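Local coordinates for Alr4995 protein (PDB 6LRF) that probably acts as a bifunctional enzyme of arginine catabolism, with arginine dihydrolase activity in one domain and ornithine cyclodeaminase activity in another, at residues 481-485 and 513-517; 646-652 and 668-672. One frame throughout, in Å; residues are numbered along the deposited sequence.

In the fold
Both contacts belong to the Rossmann-fold region at the C-terminal end of the chain, which holds a six-stranded parallel sheet. Contact 1 joins helix 467-486 to the loop that leads into strand 519-523, and contact 2 joins the turn leading into strand 651-656, and the strand's first residues, to the loop before the edge strand 673-677. Strands 491-495 and 629-633 lie between 519-523 and 651-656 in the sheet, so the two contacts lie against different halves of it. The centres of contacts 1 and 2 are about 19 Å apart, and the nearest atoms of contacts 1 and 2 about 4 Å apart, without touching. The crystal is unliganded, and neither contact holds a bound ligand.

Contact 1 of 2, residues 481-485 and 513-517; sequences LRKIR and REGYV
Arg485 NH1 donates to the backbone Glu514 O at 2.9 Å, the one hydrogen bond between 481-485 and 513-517. It ties helix 467-486 of the Rossmann-fold region to the loop connecting helix 505-513 with strand 519-523, one of the alpha-to-beta connections of the parallel sheet. The N-H...O angle of 144° shows a moderately bent bond, although NH1 lies almost straight out from the carbonyl and the oxygen sits at the edge of the guanidinium, close to its plane. Glu514 is the first residue beyond helical backbone angles, so the arginine takes a carbonyl where helix 505-513 has ended. The Glu514 carboxylate turns elsewhere, forming a salt bridge with Arg510.

While its edge is used in this bond, the guanidinium of Arg485 lies flat on the Tyr516 ring, with centres 4.2 Å apart and planes at 19°, a cation-pi arrangement. Tyr516 OH comes over the guanidinium face, where the angle is too poor for a hydrogen bond with NH1. The bend at chi3 (68°) turns the end of the arginine chain over the ring, while Arg485 CD also makes a CH-pi contact, 4.0 Å from the Tyr516 ring centroid and close to the ring normal. Farther back, Arg485 CG passes Gly515 O at 3.3 Å; that carbonyl also accepts a hydrogen bond from Gln518. Gly515 has a positive phi, and a CB there would point toward Arg485.

Tyr516 is buried and also packs on Leu511 and on Leu691 of helix 680-694. One turn before Arg485 on the helix, Arg482 CA lies at the ring edge, and Leu481 CG approaches obliquely, 3.8 Å from Tyr516 CD2.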
# COMPACT_ATOMS: atom_id res chain seq x y z
N LEU B 481 6.78 18.04 -23.66
CA LEU B 481 7.87 18.82 -23.08
C LEU B 481 8.80 19.42 -24.14
O LEU B 481 9.20 20.57 -24.02
CB LEU B 481 8.67 17.94 -22.12
CG LEU B 481 9.52 18.62 -21.06
CD1 LEU B 481 8.83 19.83 -20.49
CD2 LEU B 481 9.75 17.60 -19.97
N ARG B 482 9.17 18.64 -25.15
CA ARG B 482 10.01 19.16 -26.24
C ARG B 482 9.26 20.20 -27.07
O ARG B 482 9.83 21.23 -27.49
CB ARG B 482 10.50 18.01 -27.13
CG ARG B 482 11.38 18.43 -28.30
CD ARG B 482 11.78 17.19 -29.09
NE ARG B 482 12.56 17.46 -30.30
CZ ARG B 482 12.03 17.67 -31.50
NH1 ARG B 482 12.83 17.91 -32.54
NH2 ARG B 482 10.72 17.65 -31.67
N LYS B 483 7.98 19.93 -27.32
CA LYS B 483 7.12 20.86 -28.05
C LYS B 483 7.06 22.20 -27.35
O LYS B 483 7.14 23.24 -28.00
CB LYS B 483 5.71 20.29 -28.19
CG LYS B 483 5.27 20.04 -29.63
CD LYS B 483 4.46 18.76 -29.74
CE LYS B 483 3.96 18.53 -31.17
NZ LYS B 483 4.96 18.86 -32.23
N ILE B 484 6.95 22.18 -26.03
CA ILE B 484 6.83 23.42 -25.28
C ILE B 484 8.15 24.17 -25.27
O ILE B 484 8.16 25.39 -25.38
CB ILE B 484 6.33 23.16 -23.83
CG1 ILE B 484 4.92 22.57 -23.86
CG2 ILE B 484 6.31 24.45 -23.02
CD1 ILE B 484 4.38 22.17 -22.50
N ARG B 485 9.27 23.46 -25.15
CA ARG B 485 10.57 24.14 -25.07
C ARG B 485 10.94 24.81 -26.41
O ARG B 485 11.43 25.95 -26.43
CB ARG B 485 11.68 23.17 -24.67
CG ARG B 485 13.05 23.84 -24.60
CD ARG B 485 14.20 22.84 -24.55
NE ARG B 485 14.36 22.10 -25.80
CZ ARG B 485 15.36 21.26 -26.06
NH1 ARG B 485 16.32 21.05 -25.16
NH2 ARG B 485 15.41 20.63 -27.23
N ARG B 513 19.71 22.06 -17.10
CA ARG B 513 20.87 22.41 -17.92
C ARG B 513 20.51 22.60 -19.40
O ARG B 513 21.02 23.50 -20.05
CB ARG B 513 21.94 21.32 -17.78
CG ARG B 513 23.34 21.73 -18.18
CD ARG B 513 24.38 20.85 -17.48
NE ARG B 513 24.25 19.43 -17.82
CZ ARG B 513 24.04 18.46 -16.94
NH1 ARG B 513 23.91 18.73 -15.64
NH2 ARG B 513 23.95 17.20 -17.36
N GLU B 514 19.60 21.76 -19.90
CA GLU B 514 19.26 21.74 -21.32
C GLU B 514 17.97 22.49 -21.70
O GLU B 514 17.42 22.28 -22.79
CB GLU B 514 19.17 20.29 -21.78
CG GLU B 514 20.47 19.54 -21.53
CD GLU B 514 20.46 18.11 -22.03
OE1 GLU B 514 19.44 17.69 -22.63
OE2 GLU B 514 21.47 17.41 -21.83
N GLY B 515 17.48 23.34 -20.80
CA GLY B 515 16.42 24.30 -21.12
C GLY B 515 14.97 23.87 -20.99
O GLY B 515 14.09 24.51 -21.57
N TYR B 516 14.69 22.80 -20.25
CA TYR B 516 13.32 22.35 -20.09
C TYR B 516 12.65 22.91 -18.83
O TYR B 516 11.47 22.70 -18.62
CB TYR B 516 13.26 20.82 -20.03
CG TYR B 516 13.76 20.13 -21.27
CD1 TYR B 516 15.09 19.75 -21.39
CD2 TYR B 516 12.90 19.86 -22.33
CE1 TYR B 516 15.56 19.11 -22.53
CE2 TYR B 516 13.36 19.22 -23.47
CZ TYR B 516 14.69 18.85 -23.56
OH TYR B 516 15.14 18.21 -24.69
N VAL B 517 13.40 23.60 -17.99
CA VAL B 517 12.87 24.04 -16.70
C VAL B 517 13.08 25.54 -16.53
O VAL B 517 14.21 26.01 -16.45
CB VAL B 517 13.54 23.27 -15.54
CG1 VAL B 517 12.92 23.66 -14.20
CG2 VAL B 517 13.39 21.79 -15.75

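Contact 2 of 2, residues 646-652 and 668-672; sequences TPAGVKM and RGSIE
Arg668 and Met652, the latter a selenomethionine, cross obliquely, with the methyl Met652 CE set over the centre of the guanidinium face, 3.7 Å from Arg668 CZ. Bends at chi2 (-79°) and chi3 fold the Met652 chain back so that its methyl end reaches this face. Arg668 instead runs extended from CG to NE and brings its flat end to the turn before the strand.

At the guanidinium edge, Arg668 NH1 and NH2 both donate end-on to Thr646 O, each at 3.0 Å with an N-H...O angle of 141°. The oxygen is close to the guanidinium plane, but the two donors meet the carbonyl differently: NH2 is tilted modestly from its plane, whereas NH1 stands well above it. A weak bond from Arg668 NH1 to Pro647 O, at 3.2 Å, adds a second carbonyl. With edge and face both engaged, rotation of the group is probably restricted. With an alanine in place of Arg668, Thr646 O is likely to lose both donors, and a gap would probably open beside the Met652 methyl.

The Glu672 carboxylate approaches Ala648 and Gly649, but the placing of OE2 is doubtful, being too close to Gly649 N in the model; Ile385 of the third subunit packs against both Glu672 and Arg668. Met652 N donates a nearly straight bond to Glu672 O, 3.0 Å, and Met652 also pairs through its backbone with Val674. These bonds open the pairing of strands 651-656 and 673-677, neighbouring parallel strands joined through helix 659-665 in a beta-alpha-beta unit of the Rossmann fold.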
# COMPACT_ATOMS: atom_id res chain seq x y z
N THR B 646 -3.16 27.19 -9.64
CA THR B 646 -3.02 27.07 -11.10
C THR B 646 -4.35 26.98 -11.86
O THR B 646 -5.16 26.10 -11.57
CB THR B 646 -2.19 25.83 -11.46
OG1 THR B 646 -0.89 25.93 -10.85
CG2 THR B 646 -2.05 25.70 -12.98
N PRO B 647 -4.56 27.85 -12.87
CA PRO B 647 -5.79 27.81 -13.66
C PRO B 647 -5.86 26.61 -14.60
O PRO B 647 -4.86 25.92 -14.76
CB PRO B 647 -5.73 29.10 -14.47
CG PRO B 647 -4.29 29.35 -14.64
CD PRO B 647 -3.66 28.93 -13.32
N ALA B 648 -7.01 26.40 -15.23
CA ALA B 648 -7.13 25.39 -16.28
C ALA B 648 -6.29 25.79 -17.50
O ALA B 648 -5.85 26.93 -17.62
CB ALA B 648 -8.61 25.20 -16.68
N GLY B 649 -6.08 24.85 -18.41
CA GLY B 649 -5.25 25.12 -19.57
C GLY B 649 -3.76 24.96 -19.29
O GLY B 649 -2.93 25.35 -20.12
N VAL B 650 -3.43 24.44 -18.11
CA VAL B 650 -2.04 24.13 -17.78
C VAL B 650 -1.91 22.62 -17.66
O VAL B 650 -2.65 21.98 -16.91
CB VAL B 650 -1.59 24.81 -16.48
CG1 VAL B 650 -0.11 24.48 -16.17
CG2 VAL B 650 -1.79 26.31 -16.58
N LYS B 651 -0.98 22.04 -18.42
CA LYS B 651 -0.74 20.61 -18.34
C LYS B 651 -0.08 20.26 -17.01
O LYS B 651 0.93 20.85 -16.63
CB LYS B 651 0.12 20.15 -19.52
CG LYS B 651 -0.51 20.46 -20.87
CD LYS B 651 0.44 20.16 -22.02
CE LYS B 651 -0.28 20.15 -23.35
NZ LYS B 651 0.64 19.65 -24.40
N MSE B 652 -0.69 19.34 -16.28
CA MSE B 652 -0.24 18.93 -14.96
C MSE B 652 0.26 17.50 -15.02
O MSE B 652 -0.48 16.60 -15.37
CB MSE B 652 -1.39 19.05 -13.96
CG MSE B 652 -2.18 20.32 -14.13
SE MSE B 652 -1.26 21.81 -13.33
CE MSE B 652 -1.93 21.55 -11.52
N ARG B 668 -8.62 16.93 -12.90
CA ARG B 668 -8.83 17.99 -13.88
C ARG B 668 -9.17 17.36 -15.23
O ARG B 668 -9.23 18.04 -16.25
CB ARG B 668 -7.58 18.89 -14.01
CG ARG B 668 -7.23 19.68 -12.75
CD ARG B 668 -6.09 20.66 -12.96
NE ARG B 668 -5.85 21.43 -11.74
CZ ARG B 668 -5.45 22.69 -11.70
NH1 ARG B 668 -5.22 23.37 -12.82
NH2 ARG B 668 -5.28 23.29 -10.53
N GLY B 669 -9.38 16.04 -15.23
CA GLY B 669 -9.67 15.33 -16.46
C GLY B 669 -8.43 14.99 -17.26
O GLY B 669 -7.49 15.78 -17.34
N SER B 670 -8.44 13.82 -17.89
CA SER B 670 -7.26 13.26 -18.54
C SER B 670 -6.70 14.08 -19.71
O SER B 670 -5.73 13.66 -20.33
CB SER B 670 -7.58 11.84 -19.03
OG SER B 670 -8.90 11.76 -19.55
N ILE B 671 -7.30 15.22 -20.00
CA ILE B 671 -6.77 16.09 -21.06
C ILE B 671 -5.88 17.18 -20.46
O ILE B 671 -5.07 17.78 -21.16
CB ILE B 671 -7.90 16.75 -21.91
CG1 ILE B 671 -8.74 17.71 -21.06
CG2 ILE B 671 -8.77 15.69 -22.56
CD1 ILE B 671 -9.80 18.45 -21.86
N GLU B 672 -6.04 17.43 -19.16
CA GLU B 672 -5.20 18.41 -18.47
C GLU B 672 -4.16 17.75 -17.58
O GLU B 672 -2.97 18.05 -17.69
CB GLU B 672 -6.07 19.35 -17.65
CG GLU B 672 -6.78 20.40 -18.48
CD GLU B 672 -7.09 21.66 -17.69
OE1 GLU B 672 -7.73 21.56 -16.62
OE2 GLU B 672 -6.68 22.75 -18.14